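Local coordinates for protein prefoldin beta subunit 2 (Thermococcus sp., PDB 3AEI) that probably acts as a subunit of prefoldin, a coiled-coil co-chaperone that captures unfolded proteins and hands them to a group II chaperonin, at residues A[71-74]-A[75-78]. Numbering follows the deposited sequence.
Sequences LVYK and REIE
Two successive turns of helix 59-93, the C-terminal arm of the prefoldin coiled coil, are joined where Val72 lies beside Glu76 and Lys74 beside Glu78, with Tyr73 CB against Ile77 CD1. Four i to i+4 amide bonds define the alpha-helix here: Arg75 N to Leu71 O, Glu76 N to Val72 O, and Ile77 N to Tyr73 O and Glu78 N to Lys74 O, the last two both 2.8 Å. Val72 and Glu76 run alongside each other; a chi1 of 168° swings CG1 of Val72 opposite the backbone N, which carries it to the Glu76 carboxylate, 3.7 Å from OE2 and as near to OE1. Glu76 OE1 also comes to the edge of the Tyr73 ring, near its plane, 3.8 Å from CD1, with ring and carboxylate planes 51° apart. Helix 2-37 forms the antiparallel partner arm, and Tyr73, Lys74, Glu76 and Ile77 touch its Lys26, Met27, Leu23 and Glu24 respectively. Ile77 is buried; its CG1 and CD1 pack against Tyr73 O, at 3.1 Å for CG1, and CD1 reaches Tyr73 CB at 4.2 Å. On a more exposed flank, Lys74 and Glu78 point the same way, but NZ of Lys74 stays 4.5 Å from Glu78 OE1, too far apart for a salt bridge, leaving at most a longer-range attraction. The aliphatic CE of Lys74 is nearer that oxygen, at 4.0 Å.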
ATOM      1  N   LEU A  71      21.814  -5.248   0.578  1.00 24.56           N
ATOM      2  CA  LEU A  71      22.420  -6.518   0.190  1.00 25.50           C
ATOM      3  C   LEU A  71      21.378  -7.519  -0.276  1.00 26.80           C
ATOM      4  O   LEU A  71      21.546  -8.187  -1.297  1.00 30.76           O
ATOM      5  CB  LEU A  71      23.196  -7.072   1.381  1.00 28.21           C
ATOM      6  CG  LEU A  71      24.176  -8.211   1.158  1.00 40.08           C
ATOM      7  CD1 LEU A  71      25.028  -7.949  -0.085  1.00 39.10           C
ATOM      8  CD2 LEU A  71      25.021  -8.335   2.406  1.00 34.92           C
ATOM      9  N   VAL A  72      20.284  -7.612   0.471  1.00 24.70           N
ATOM     10  CA  VAL A  72      19.206  -8.517   0.133  1.00 22.54           C
ATOM     11  C   VAL A  72      18.611  -8.042  -1.197  1.00 24.41           C
ATOM     12  O   VAL A  72      18.385  -8.837  -2.098  1.00 26.28           O
ATOM     13  CB  VAL A  72      18.106  -8.514   1.239  1.00 27.06           C
ATOM     14  CG1 VAL A  72      16.844  -9.224   0.766  1.00 32.65           C
ATOM     15  CG2 VAL A  72      18.636  -9.211   2.494  1.00 37.86           C
ATOM     16  N   TYR A  73      18.368  -6.741  -1.339  1.00 24.90           N
ATOM     17  CA  TYR A  73      17.768  -6.301  -2.601  1.00 22.95           C
ATOM     18  C   TYR A  73      18.729  -6.458  -3.788  1.00 22.56           C
ATOM     19  O   TYR A  73      18.325  -6.925  -4.848  1.00 26.68           O
ATOM     20  CB  TYR A  73      17.275  -4.847  -2.520  1.00 22.16           C
ATOM     21  CG  TYR A  73      16.135  -4.605  -1.556  1.00 19.85           C
ATOM     22  CD1 TYR A  73      15.029  -5.439  -1.539  1.00 30.54           C
ATOM     23  CD2 TYR A  73      16.129  -3.484  -0.725  1.00 20.19           C
ATOM     24  CE1 TYR A  73      13.930  -5.164  -0.729  1.00 37.14           C
ATOM     25  CE2 TYR A  73      15.034  -3.203   0.095  1.00 24.72           C
ATOM     26  CZ  TYR A  73      13.943  -4.044   0.079  1.00 36.86           C
ATOM     27  OH  TYR A  73      12.833  -3.756   0.838  1.00 34.79           O
ATOM     28  N   LYS A  74      19.987  -6.078  -3.621  1.00 25.21           N
ATOM     29  CA  LYS A  74      20.945  -6.206  -4.720  1.00 29.72           C
ATOM     30  C   LYS A  74      20.989  -7.643  -5.232  1.00 30.57           C
ATOM     31  O   LYS A  74      21.000  -7.874  -6.434  1.00 27.63           O
ATOM     32  CB  LYS A  74      22.345  -5.788  -4.290  1.00 33.63           C
ATOM     33  CG  LYS A  74      22.640  -4.321  -4.497  1.00 49.38           C
ATOM     34  CD  LYS A  74      24.102  -4.010  -4.249  1.00 52.56           C
ATOM     35  CE  LYS A  74      24.990  -4.951  -5.042  1.00 58.19           C
ATOM     36  NZ  LYS A  74      26.416  -4.526  -5.050  1.00 64.85           N
ATOM     37  N   ARG A  75      21.019  -8.600  -4.308  0.50 26.31           N
ATOM     38  CA  ARG A  75      21.059 -10.014  -4.656  0.50 29.63           C
ATOM     39  C   ARG A  75      19.801 -10.452  -5.407  0.50 27.27           C
ATOM     40  O   ARG A  75      19.871 -11.138  -6.425  0.50 27.00           O
ATOM     41  CB  ARG A  75      21.223 -10.847  -3.383  0.50 34.35           C
ATOM     42  CG  ARG A  75      21.348 -12.346  -3.613  0.50 44.88           C
ATOM     43  CD  ARG A  75      21.658 -13.058  -2.305  0.50 54.14           C
ATOM     44  NE  ARG A  75      22.855 -12.517  -1.664  0.50 54.21           N
ATOM     45  CZ  ARG A  75      24.075 -12.577  -2.185  0.50 52.75           C
ATOM     46  NH1 ARG A  75      25.099 -12.055  -1.530  0.50 56.23           N
ATOM     47  NH2 ARG A  75      24.275 -13.162  -3.358  0.50 56.76           N
ATOM     48  N   GLU A  76      18.639 -10.064  -4.891  1.00 27.33           N
ATOM     49  CA  GLU A  76      17.381 -10.437  -5.524  1.00 26.45           C
ATOM     50  C   GLU A  76      17.277  -9.796  -6.911  1.00 22.59           C
ATOM     51  O   GLU A  76      16.844 -10.453  -7.864  1.00 25.98           O
ATOM     52  CB  GLU A  76      16.210 -10.031  -4.624  1.00 22.74           C
ATOM     53  CG  GLU A  76      16.150 -10.870  -3.370  1.00 31.75           C
ATOM     54  CD  GLU A  76      15.158 -10.377  -2.334  1.00 43.09           C
ATOM     55  OE1 GLU A  76      14.806  -9.173  -2.350  1.00 33.98           O
ATOM     56  OE2 GLU A  76      14.749 -11.208  -1.487  1.00 36.26           O
ATOM     57  N   ILE A  77      17.718  -8.548  -7.022  1.00 22.85           N
ATOM     58  CA  ILE A  77      17.686  -7.813  -8.285  1.00 22.68           C
ATOM     59  C   ILE A  77      18.647  -8.455  -9.288  1.00 32.93           C
ATOM     60  O   ILE A  77      18.314  -8.611 -10.464  1.00 25.83           O
ATOM     61  CB  ILE A  77      18.068  -6.332  -8.071  1.00 22.70           C
ATOM     62  CG1 ILE A  77      16.924  -5.618  -7.305  1.00 21.62           C
ATOM     63  CG2 ILE A  77      18.427  -5.675  -9.421  1.00 21.36           C
ATOM     64  CD1 ILE A  77      17.318  -4.288  -6.633  1.00 22.11           C
ATOM     65  N   GLU A  78      19.849  -8.829  -8.838  1.00 29.73           N
ATOM     66  CA  GLU A  78      20.798  -9.465  -9.756  1.00 31.56           C
ATOM     67  C   GLU A  78      20.240 -10.781 -10.297  1.00 26.91           C
ATOM     68  O   GLU A  78      20.387 -11.088 -11.490  1.00 29.43           O
ATOM     69  CB  GLU A  78      22.140  -9.738  -9.060  1.00 40.77           C
ATOM     70  CG  GLU A  78      23.061  -8.525  -9.013  1.00 63.05           C
ATOM     71  CD  GLU A  78      24.284  -8.728  -8.123  1.00 71.85           C
ATOM     72  OE1 GLU A  78      25.062  -7.758  -7.952  1.00 72.30           O
ATOM     73  OE2 GLU A  78      24.465  -9.851  -7.596  1.00 72.40           O
TER